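Local coordinates for cellulose binding protein (PDB 4JJO), which is the expansin part of a longer cellulase-family protein, is linked to cell wall loosening, and probably binds cellulose and related polysaccharides, at residues P40-S43 against A47-T50; V61-A66 against E81-A86; L146-T151 against W156-P161. One frame throughout, in Å; residues are numbered along the deposited sequence.

Interaction 1. Residues P40-S43 against A47-T50; sequences PEYS and ACGT
Y42 and C48 meet where a type II beta turn, A47-T50, packs against the end of the short helix 39-42, in the N-terminal domain of the expansin part, which belongs to the double-psi beta-barrel clan. They illustrate how a disulfide sulfur can double as a packing surface. CE1 of Y42 comes to 3.6 Å from SG of C48, and the phenol oxygen OH of Y42 lies almost as close to the same sulfur, at 3.7 Å. The line from ring centroid to sulfur leans 53° off the ring normal, making this an oblique sulfur-aromatic contact. Although the CB of Y42 points away from the turn, the torsion that sets CG anti to the backbone N (chi1 -173°) brings the far end of the ring back to the cysteine. Both partners are held from outside: SG of C48 is in a disulfide with C23, and OH of Y42 is hydrogen-bonded to the backbone O of D152, in the C-terminal domain.

A backbone bond links the two segments beside the ring. N of A47 donates to O of Y42 over 3.2 Å in a fairly straight bond (162° at the hydrogen), arriving well above the carbonyl plane. The methyl of A47 is turned toward the helix and packs on its carbonyls, with CB of A47 3.2 Å from O of E41. The carboxylate of E41 leads the other way, shared between Y99 OH on one oxygen and S38 OG and G75 N on the other. Within the turn, O of A47 takes two bonds from one residue: N of T50 donates over 3.1 Å, and OG1 of T50 reaches it at 2.7 Å, in the carbonyl plane and on a lone pair.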
ATOM      1  N   PRO A  40      13.627  -5.470  -4.438  1.00 17.81           N
ATOM      2  CA  PRO A  40      13.235  -6.802  -3.960  1.00 17.27           C
ATOM      3  C   PRO A  40      12.189  -6.758  -2.844  1.00 16.02           C
ATOM      4  O   PRO A  40      11.304  -7.609  -2.791  1.00 16.01           O
ATOM      5  CB  PRO A  40      14.551  -7.391  -3.436  1.00 18.43           C
ATOM      6  CG  PRO A  40      15.614  -6.648  -4.158  1.00 18.89           C
ATOM      7  CD  PRO A  40      15.081  -5.257  -4.329  1.00 18.28           C
ATOM      8  N   GLU A  41      12.298  -5.773  -1.961  1.00 15.45           N
ATOM      9  CA  GLU A  41      11.350  -5.630  -0.862  1.00 16.02           C
ATOM     10  C   GLU A  41      10.040  -5.008  -1.339  1.00 16.21           C
ATOM     11  O   GLU A  41       8.983  -5.257  -0.757  1.00 17.79           O
ATOM     12  CB  GLU A  41      11.967  -4.799   0.267  1.00 17.05           C
ATOM     13  CG  GLU A  41      13.148  -5.484   0.947  1.00 18.27           C
ATOM     14  CD  GLU A  41      13.813  -4.618   1.997  1.00 18.78           C
ATOM     15  OE1 GLU A  41      13.404  -4.695   3.174  1.00 20.27           O
ATOM     16  OE2 GLU A  41      14.753  -3.874   1.649  1.00 17.85           O
ATOM     17  N   TYR A  42      10.116  -4.202  -2.394  1.00 14.75           N
ATOM     18  CA  TYR A  42       8.936  -3.622  -3.025  1.00 15.28           C
ATOM     19  C   TYR A  42       8.087  -4.737  -3.624  1.00 15.56           C
ATOM     20  O   TYR A  42       6.856  -4.684  -3.600  1.00 15.36           O
ATOM     21  CB  TYR A  42       9.365  -2.634  -4.111  1.00 15.00           C
ATOM     22  CG  TYR A  42       8.235  -1.844  -4.736  1.00 15.62           C
ATOM     23  CD1 TYR A  42       7.524  -0.913  -3.998  1.00 15.95           C
ATOM     24  CD2 TYR A  42       7.897  -2.014  -6.072  1.00 16.58           C
ATOM     25  CE1 TYR A  42       6.502  -0.180  -4.569  1.00 16.65           C
ATOM     26  CE2 TYR A  42       6.879  -1.287  -6.647  1.00 17.53           C
ATOM     27  CZ  TYR A  42       6.181  -0.375  -5.891  1.00 17.40           C
ATOM     28  OH  TYR A  42       5.164   0.357  -6.459  1.00 18.12           O
ATOM     29  N   SER A  43       8.764  -5.741  -4.173  1.00 16.16           N
ATOM     30  CA  SER A  43       8.116  -6.983  -4.579  1.00 17.81           C
ATOM     31  C   SER A  43       6.975  -6.756  -5.568  1.00 17.98           C
ATOM     32  O   SER A  43       5.874  -7.279  -5.392  1.00 18.34           O
ATOM     33  CB  SER A  43       7.594  -7.708  -3.340  1.00 20.09           C
ATOM     34  OG  SER A  43       7.234  -9.048  -3.635  1.00 22.83           O
ATOM     35  N   ALA A  47       4.331  -4.979  -1.577  1.00 14.56           N
ATOM     36  CA  ALA A  47       4.618  -4.390  -0.273  1.00 14.71           C
ATOM     37  C   ALA A  47       3.810  -3.116  -0.036  1.00 14.33           C
ATOM     38  O   ALA A  47       3.726  -2.630   1.090  1.00 14.53           O
ATOM     39  CB  ALA A  47       6.102  -4.098  -0.144  1.00 14.08           C
ATOM     40  N   CYS A  48       3.220  -2.571  -1.094  1.00 14.77           N
ATOM     41  CA  CYS A  48       2.461  -1.332  -0.972  1.00 15.16           C
ATOM     42  C   CYS A  48       1.372  -1.453   0.085  1.00 16.11           C
ATOM     43  O   CYS A  48       0.661  -2.457   0.148  1.00 16.36           O
ATOM     44  CB  CYS A  48       1.845  -0.948  -2.313  1.00 16.54           C
ATOM     45  SG  CYS A  48       3.070  -0.457  -3.528  1.00 22.16           S
ATOM     46  N   GLY A  49       1.264  -0.429   0.925  1.00 17.39           N
ATOM     47  CA  GLY A  49       0.226  -0.365   1.937  1.00 19.00           C
ATOM     48  C   GLY A  49       0.616  -1.002   3.257  1.00 19.53           C
ATOM     49  O   GLY A  49      -0.053  -0.788   4.270  1.00 21.79           O
ATOM     50  N   THR A  50       1.686  -1.791   3.257  1.00 17.15           N
ATOM     51  CA  THR A  50       2.153  -2.416   4.487  1.00 16.85           C
ATOM     52  C   THR A  50       2.935  -1.410   5.321  1.00 16.30           C
ATOM     53  O   THR A  50       3.276  -0.325   4.851  1.00 15.99           O
ATOM     54  CB  THR A  50       3.037  -3.655   4.224  1.00 17.29           C
ATOM     55  OG1 THR A  50       4.277  -3.255   3.623  1.00 17.02           O
ATOM     56  CG2 THR A  50       2.320  -4.654   3.330  1.00 18.24           C
TER

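Interaction 2. Residues V61-A66 against E81-A86; sequences VRVQVA and EEAFRA
V61 and V63 both face A83, the one through a loose contact and the other through a close one, where strand 59-69 of the double-psi beta-barrel domain packs against helix 81-87. This is a compact example of alternate strand residues turning to a helix through small apolar groups. V61 comes first: its CG1 reaches A83 with 4.2 Å to O and 4.3 Å to CB of that residue. R62 then points away from the helix, and its NE forms a salt bridge with OD1 of D53. V63 points to the helix again, and its CG1 meets CB of A83 at 3.6 Å. That methyl stands anti to the carbonyl carbon of V63 and beside its backbone N (chi1 -68°). The buried side chain of V63 also touches V35, L52 and V54, so the alanine methyl joins a cluster built from three strands. Further along, V65 is buried against V35 and V37 on neighbouring strand 34-38. No hydrogen bond crosses between strand and helix. On the helix side, A83 has a polar partner one residue ahead of the segment, its backbone N being hydrogen-bonded to OG of S80.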
ATOM      1  N   VAL A  61       9.832   4.233  15.027  1.00 20.97           N
ATOM      2  CA  VAL A  61       8.720   4.878  14.342  1.00 21.38           C
ATOM      3  C   VAL A  61       8.093   3.917  13.339  1.00 19.09           C
ATOM      4  O   VAL A  61       8.769   3.051  12.785  1.00 17.89           O
ATOM      5  CB  VAL A  61       9.174   6.152  13.606  1.00 22.32           C
ATOM      6  CG1 VAL A  61      10.080   5.801  12.435  1.00 20.21           C
ATOM      7  CG2 VAL A  61       7.971   6.952  13.131  1.00 24.22           C
ATOM      8  N   ARG A  62       6.793   4.073  13.116  1.00 18.51           N
ATOM      9  CA  ARG A  62       6.076   3.254  12.151  1.00 18.10           C
ATOM     10  C   ARG A  62       5.896   4.030  10.855  1.00 17.23           C
ATOM     11  O   ARG A  62       5.470   5.184  10.872  1.00 18.22           O
ATOM     12  CB  ARG A  62       4.718   2.846  12.716  1.00 20.02           C
ATOM     13  CG  ARG A  62       3.873   2.007  11.771  1.00 19.91           C
ATOM     14  CD  ARG A  62       2.725   1.336  12.512  1.00 21.71           C
ATOM     15  NE  ARG A  62       3.216   0.360  13.479  1.00 21.38           N
ATOM     16  CZ  ARG A  62       2.444  -0.459  14.184  1.00 21.90           C
ATOM     17  NH1 ARG A  62       1.127  -0.435  14.041  1.00 22.49           N
ATOM     18  NH2 ARG A  62       2.997  -1.310  15.037  1.00 22.06           N
ATOM     19  N   VAL A  63       6.235   3.398   9.735  1.00 15.94           N
ATOM     20  CA  VAL A  63       6.129   4.045   8.433  1.00 16.49           C
ATOM     21  C   VAL A  63       5.337   3.198   7.442  1.00 17.14           C
ATOM     22  O   VAL A  63       5.401   1.968   7.463  1.00 16.57           O
ATOM     23  CB  VAL A  63       7.523   4.349   7.835  1.00 16.49           C
ATOM     24  CG1 VAL A  63       8.229   5.426   8.641  1.00 17.53           C
ATOM     25  CG2 VAL A  63       8.367   3.085   7.762  1.00 15.06           C
ATOM     26  N   GLN A  64       4.581   3.871   6.579  1.00 17.89           N
ATOM     27  CA  GLN A  64       3.835   3.202   5.523  1.00 18.70           C
ATOM     28  C   GLN A  64       4.723   3.030   4.296  1.00 17.24           C
ATOM     29  O   GLN A  64       5.360   3.981   3.842  1.00 16.78           O
ATOM     30  CB  GLN A  64       2.593   4.015   5.148  1.00 21.30           C
ATOM     31  CG  GLN A  64       1.803   3.434   3.981  1.00 23.00           C
ATOM     32  CD  GLN A  64       0.539   4.219   3.642  1.00 26.75           C
ATOM     33  OE1 GLN A  64      -0.285   3.763   2.849  1.00 28.37           O
ATOM     34  NE2 GLN A  64       0.381   5.399   4.234  1.00 28.66           N
ATOM     35  N   VAL A  65       4.775   1.814   3.766  1.00 16.83           N
ATOM     36  CA  VAL A  65       5.511   1.568   2.535  1.00 17.22           C
ATOM     37  C   VAL A  65       4.741   2.207   1.387  1.00 17.60           C
ATOM     38  O   VAL A  65       3.608   1.825   1.099  1.00 18.35           O
ATOM     39  CB  VAL A  65       5.702   0.068   2.267  1.00 17.12           C
ATOM     40  CG1 VAL A  65       6.275  -0.148   0.877  1.00 17.26           C
ATOM     41  CG2 VAL A  65       6.608  -0.553   3.320  1.00 16.51           C
ATOM     42  N   ALA A  66       5.363   3.183   0.736  1.00 16.99           N
ATOM     43  CA  ALA A  66       4.661   4.022  -0.224  1.00 17.74           C
ATOM     44  C   ALA A  66       5.379   4.140  -1.560  1.00 17.77           C
ATOM     45  O   ALA A  66       4.832   4.703  -2.507  1.00 17.85           O
ATOM     46  CB  ALA A  66       4.476   5.404   0.363  1.00 18.27           C
ATOM     47  N   GLU A  81      11.672  12.487   5.350  1.00 21.06           N
ATOM     48  CA  GLU A  81      12.458  13.370   6.197  1.00 22.19           C
ATOM     49  C   GLU A  81      11.933  13.324   7.626  1.00 21.84           C
ATOM     50  O   GLU A  81      12.708  13.333   8.582  1.00 20.81           O
ATOM     51  CB  GLU A  81      12.412  14.803   5.662  1.00 25.98           C
ATOM     52  CG  GLU A  81      13.164  14.999   4.355  1.00 27.76           C
ATOM     53  CD  GLU A  81      13.040  16.411   3.816  1.00 31.58           C
ATOM     54  OE1 GLU A  81      12.105  17.133   4.224  1.00 33.42           O
ATOM     55  OE2 GLU A  81      13.882  16.798   2.981  1.00 33.00           O
ATOM     56  N   GLU A  82      10.614  13.252   7.767  1.00 22.61           N
ATOM     57  CA  GLU A  82       9.981  13.314   9.079  1.00 23.61           C
ATOM     58  C   GLU A  82      10.252  12.062   9.910  1.00 21.46           C
ATOM     59  O   GLU A  82      10.487  12.151  11.118  1.00 22.05           O
ATOM     60  CB  GLU A  82       8.476  13.544   8.936  1.00 25.90           C
ATOM     61  CG  GLU A  82       8.113  14.939   8.429  1.00 29.09           C
ATOM     62  CD  GLU A  82       8.196  15.061   6.913  1.00 29.57           C
ATOM     63  OE1 GLU A  82       8.437  14.037   6.239  1.00 27.73           O
ATOM     64  OE2 GLU A  82       8.016  16.183   6.393  1.00 32.19           O
ATOM     65  N   ALA A  83      10.212  10.900   9.268  1.00 18.78           N
ATOM     66  CA  ALA A  83      10.531   9.653   9.947  1.00 17.12           C
ATOM     67  C   ALA A  83      12.008   9.629  10.327  1.00 16.85           C
ATOM     68  O   ALA A  83      12.375   9.198  11.420  1.00 16.07           O
ATOM     69  CB  ALA A  83      10.189   8.463   9.064  1.00 15.71           C
ATOM     70  N   PHE A  84      12.851  10.101   9.418  1.00 17.07           N
ATOM     71  CA  PHE A  84      14.291  10.135   9.650  1.00 18.25           C
ATOM     72  C   PHE A  84      14.652  11.028  10.836  1.00 21.14           C
ATOM     73  O   PHE A  84      15.514  10.674  11.643  1.00 21.11           O
ATOM     74  CB  PHE A  84      15.008  10.621   8.390  1.00 18.35           C
ATOM     75  CG  PHE A  84      16.502  10.498   8.458  1.00 18.42           C
ATOM     76  CD1 PHE A  84      17.150   9.431   7.859  1.00 17.12           C
ATOM     77  CD2 PHE A  84      17.253  11.444   9.119  1.00 20.29           C
ATOM     78  CE1 PHE A  84      18.519   9.318   7.915  1.00 17.91           C
ATOM     79  CE2 PHE A  84      18.627  11.333   9.183  1.00 20.98           C
ATOM     80  CZ  PHE A  84      19.260  10.267   8.581  1.00 19.40           C
ATOM     81  N   ARG A  85      13.991  12.178  10.945  1.00 23.99           N
ATOM     82  CA  ARG A  85      14.261  13.109  12.040  1.00 26.99           C
ATOM     83  C   ARG A  85      13.846  12.523  13.383  1.00 26.13           C
ATOM     84  O   ARG A  85      14.426  12.849  14.418  1.00 25.69           O
ATOM     85  CB  ARG A  85      13.533  14.437  11.824  1.00 31.00           C
ATOM     86  CG  ARG A  85      14.044  15.250  10.655  1.00 33.61           C
ATOM     87  CD  ARG A  85      13.732  16.722  10.838  1.00 37.79           C
ATOM     88  NE  ARG A  85      14.039  17.491   9.638  1.00 40.43           N
ATOM     89  CZ  ARG A  85      13.168  17.773   8.672  1.00 42.18           C
ATOM     90  NH1 ARG A  85      11.906  17.361   8.748  1.00 42.15           N
ATOM     91  NH2 ARG A  85      13.561  18.477   7.621  1.00 43.85           N
ATOM     92  N   ALA A  86      12.832  11.666  13.364  1.00 28.44           N
ATOM     93  CA  ALA A  86      12.333  11.059  14.589  1.00 27.51           C
ATOM     94  C   ALA A  86      13.326  10.030  15.109  1.00 23.95           C
ATOM     95  O   ALA A  86      13.423   9.799  16.315  1.00 24.02           O
ATOM     96  CB  ALA A  86      10.988  10.412  14.340  1.00 30.16           C
TER

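Interaction 3. Residues L146-T151 against W156-P161; sequences LPLTRT and WVTPSP
R150 and W156 lie side by side and point the same way, with the guanidinium face set against the rim of the indole and the indole face taking the arginine's CB. Over the centre of one face of the R150 guanidinium sits CH2 of W156, 3.5 Å above its plane, although the two planes are 55° apart and so do not stack. The indole in turn receives CB of R150 over one face in a CH-pi contact, 3.7 Å from the centroid of the W156 six-membered ring. At the indole edge, in its plane, O of L148 approaches CE3 of W156 at 3.7 Å. The arginine chain runs extended until it bends at chi3 (-56°), which sets the guanidinium beyond the CZ2-CH2 rim of the indole, its face turned to that rim; its NH2 is also hydrogen-bonded to O of I134.

The pair belongs to a beta hairpin in the expansin C-terminal domain, of the E-set clan, where strands 144-150 and 156-157 run antiparallel. R150 and W156 form a non-hydrogen-bonded pair, while T149 and V157 form the hydrogen-bonded one: N of T149 donates to O of V157, and N of V157 donates to O of T149, each over 2.8 Å. On the face carrying T149 and V157, CG1 of V157 meets CG2 of T151 at 3.6 Å, the two side chains crossing at about a right angle. Farther from the turn, L148 lies alongside T158, with CD2 of L148 3.7 Å from CG2 of T158.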
ATOM      1  N   LEU A 146     -13.627 -13.140 -11.654  1.00 21.30           N
ATOM      2  CA  LEU A 146     -12.586 -12.753 -12.596  1.00 20.75           C
ATOM      3  C   LEU A 146     -11.383 -12.225 -11.822  1.00 18.92           C
ATOM      4  O   LEU A 146     -11.500 -11.244 -11.089  1.00 17.38           O
ATOM      5  CB  LEU A 146     -13.105 -11.680 -13.553  1.00 21.40           C
ATOM      6  CG  LEU A 146     -12.124 -11.235 -14.639  1.00 22.46           C
ATOM      7  CD1 LEU A 146     -11.958 -12.321 -15.691  1.00 24.46           C
ATOM      8  CD2 LEU A 146     -12.575  -9.930 -15.276  1.00 23.08           C
ATOM      9  N   PRO A 147     -10.222 -12.880 -11.975  1.00 19.94           N
ATOM     10  CA  PRO A 147      -9.022 -12.468 -11.240  1.00 19.35           C
ATOM     11  C   PRO A 147      -8.335 -11.259 -11.861  1.00 18.12           C
ATOM     12  O   PRO A 147      -8.176 -11.194 -13.080  1.00 18.10           O
ATOM     13  CB  PRO A 147      -8.118 -13.695 -11.342  1.00 21.07           C
ATOM     14  CG  PRO A 147      -8.505 -14.333 -12.620  1.00 22.17           C
ATOM     15  CD  PRO A 147      -9.981 -14.084 -12.789  1.00 21.88           C
ATOM     16  N   LEU A 148      -7.930 -10.312 -11.022  1.00 16.34           N
ATOM     17  CA  LEU A 148      -7.236  -9.125 -11.500  1.00 16.24           C
ATOM     18  C   LEU A 148      -5.725  -9.324 -11.474  1.00 17.52           C
ATOM     19  O   LEU A 148      -5.207 -10.191 -10.766  1.00 18.37           O
ATOM     20  CB  LEU A 148      -7.618  -7.897 -10.667  1.00 16.30           C
ATOM     21  CG  LEU A 148      -9.113  -7.579 -10.567  1.00 17.82           C
ATOM     22  CD1 LEU A 148      -9.328  -6.228  -9.898  1.00 17.81           C
ATOM     23  CD2 LEU A 148      -9.759  -7.609 -11.937  1.00 18.66           C
ATOM     24  N   THR A 149      -5.031  -8.510 -12.258  1.00 17.33           N
ATOM     25  CA  THR A 149      -3.585  -8.583 -12.385  1.00 18.99           C
ATOM     26  C   THR A 149      -2.934  -7.487 -11.551  1.00 17.01           C
ATOM     27  O   THR A 149      -3.295  -6.319 -11.667  1.00 16.28           O
ATOM     28  CB  THR A 149      -3.173  -8.417 -13.859  1.00 21.95           C
ATOM     29  OG1 THR A 149      -3.706  -9.505 -14.623  1.00 23.87           O
ATOM     30  CG2 THR A 149      -1.662  -8.390 -14.009  1.00 24.07           C
ATOM     31  N   ARG A 150      -1.979  -7.866 -10.706  1.00 16.66           N
ATOM     32  CA  ARG A 150      -1.278  -6.899  -9.870  1.00 16.68           C
ATOM     33  C   ARG A 150      -0.302  -6.088 -10.708  1.00 16.70           C
ATOM     34  O   ARG A 150       0.624  -6.644 -11.298  1.00 18.24           O
ATOM     35  CB  ARG A 150      -0.514  -7.606  -8.749  1.00 17.77           C
ATOM     36  CG  ARG A 150       0.101  -6.647  -7.734  1.00 17.94           C
ATOM     37  CD  ARG A 150       1.303  -7.245  -7.013  1.00 19.78           C
ATOM     38  NE  ARG A 150       1.012  -8.511  -6.341  1.00 19.75           N
ATOM     39  CZ  ARG A 150       0.474  -8.622  -5.129  1.00 18.81           C
ATOM     40  NH1 ARG A 150       0.139  -7.543  -4.434  1.00 17.61           N
ATOM     41  NH2 ARG A 150       0.266  -9.826  -4.609  1.00 19.71           N
ATOM     42  N   THR A 151      -0.504  -4.775 -10.758  1.00 16.60           N
ATOM     43  CA  THR A 151       0.444  -3.894 -11.433  1.00 17.84           C
ATOM     44  C   THR A 151       1.593  -3.568 -10.488  1.00 18.70           C
ATOM     45  O   THR A 151       1.501  -3.792  -9.280  1.00 18.62           O
ATOM     46  CB  THR A 151      -0.200  -2.562 -11.878  1.00 18.46           C
ATOM     47  OG1 THR A 151      -0.444  -1.734 -10.734  1.00 18.36           O
ATOM     48  CG2 THR A 151      -1.502  -2.800 -12.633  1.00 17.70           C
ATOM     49  N   TRP A 156      -4.738  -3.025  -9.271  1.00 14.34           N
ATOM     50  CA  TRP A 156      -5.055  -4.335  -9.811  1.00 14.50           C
ATOM     51  C   TRP A 156      -5.923  -4.109 -11.038  1.00 14.57           C
ATOM     52  O   TRP A 156      -6.919  -3.395 -10.961  1.00 15.71           O
ATOM     53  CB  TRP A 156      -5.819  -5.163  -8.781  1.00 14.85           C
ATOM     54  CG  TRP A 156      -5.019  -5.510  -7.574  1.00 15.17           C
ATOM     55  CD1 TRP A 156      -4.764  -4.706  -6.501  1.00 15.79           C
ATOM     56  CD2 TRP A 156      -4.372  -6.759  -7.305  1.00 15.24           C
ATOM     57  NE1 TRP A 156      -3.993  -5.379  -5.582  1.00 16.36           N
ATOM     58  CE2 TRP A 156      -3.740  -6.640  -6.051  1.00 16.25           C
ATOM     59  CE3 TRP A 156      -4.266  -7.966  -8.002  1.00 15.37           C
ATOM     60  CZ2 TRP A 156      -3.016  -7.685  -5.480  1.00 17.02           C
ATOM     61  CZ3 TRP A 156      -3.546  -8.999  -7.435  1.00 16.08           C
ATOM     62  CH2 TRP A 156      -2.929  -8.852  -6.187  1.00 16.49           C
ATOM     63  N   VAL A 157      -5.555  -4.704 -12.168  1.00 14.29           N
ATOM     64  CA  VAL A 157      -6.257  -4.418 -13.417  1.00 14.22           C
ATOM     65  C   VAL A 157      -6.937  -5.639 -14.025  1.00 13.46           C
ATOM     66  O   VAL A 157      -6.578  -6.783 -13.753  1.00 14.15           O
ATOM     67  CB  VAL A 157      -5.325  -3.777 -14.471  1.00 15.40           C
ATOM     68  CG1 VAL A 157      -4.797  -2.444 -13.963  1.00 15.54           C
ATOM     69  CG2 VAL A 157      -4.186  -4.714 -14.829  1.00 16.70           C
ATOM     70  N   THR A 158      -7.929  -5.365 -14.862  1.00 14.19           N
ATOM     71  CA  THR A 158      -8.733  -6.403 -15.487  1.00 14.60           C
ATOM     72  C   THR A 158      -8.042  -6.967 -16.726  1.00 16.78           C
ATOM     73  O   THR A 158      -7.548  -6.213 -17.561  1.00 17.51           O
ATOM     74  CB  THR A 158     -10.103  -5.840 -15.896  1.00 15.75           C
ATOM     75  OG1 THR A 158      -9.917  -4.677 -16.710  1.00 17.19           O
ATOM     76  CG2 THR A 158     -10.916  -5.460 -14.661  1.00 15.07           C
ATOM     77  N   PRO A 159      -8.003  -8.304 -16.847  1.00 17.83           N
ATOM     78  CA  PRO A 159      -7.467  -8.972 -18.035  1.00 19.36           C
ATOM     79  C   PRO A 159      -8.500  -9.038 -19.153  1.00 20.55           C
ATOM     80  O   PRO A 159      -8.169  -9.370 -20.291  1.00 22.75           O
ATOM     81  CB  PRO A 159      -7.157 -10.380 -17.525  1.00 20.45           C
ATOM     82  CG  PRO A 159      -8.169 -10.606 -16.464  1.00 19.22           C
ATOM     83  CD  PRO A 159      -8.401  -9.269 -15.807  1.00 17.68           C
ATOM     84  N   SER A 160      -9.747  -8.729 -18.818  1.00 18.52           N
ATOM     85  CA  SER A 160     -10.840  -8.773 -19.778  1.00 19.87           C
ATOM     86  C   SER A 160     -12.032  -8.032 -19.181  1.00 19.80           C
ATOM     87  O   SER A 160     -12.039  -7.741 -17.985  1.00 18.86           O
ATOM     88  CB  SER A 160     -11.201 -10.221 -20.115  1.00 21.42           C
ATOM     89  OG  SER A 160     -11.591 -10.944 -18.961  1.00 21.70           O
ATOM     90  N   PRO A 161     -13.035  -7.708 -20.013  1.00 21.38           N
ATOM     91  CA  PRO A 161     -14.141  -6.858 -19.554  1.00 21.50           C
ATOM     92  C   PRO A 161     -14.878  -7.381 -18.324  1.00 21.29           C
ATOM     93  O   PRO A 161     -14.859  -8.580 -18.029  1.00 21.30           O
ATOM     94  CB  PRO A 161     -15.082  -6.832 -20.761  1.00 22.90           C
ATOM     95  CG  PRO A 161     -14.197  -7.054 -21.918  1.00 23.44           C
ATOM     96  CD  PRO A 161     -13.167  -8.035 -21.443  1.00 22.38           C
TER

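Interactions 1 and 2 share the barrel domain, and interaction 3 lies in the C-terminal one. The first two touch directly, with centres 15 Å apart: O of T50 is 2.8 Å from N of V65, and N of G49 is 3.3 Å from O of V65, both probable hydrogen bonds that join the turn to the strand whose V61 and V63 meet the helix. Interaction 3 is 19 Å from interaction 1 between centres, and their nearest atoms are about 5 Å apart; they do not touch, although R150 does touch A46, the residue just before the turn. Interactions 2 and 3 are far apart, with centres 32 Å apart on opposite sides of the chain's centre. The structure is of the apo form.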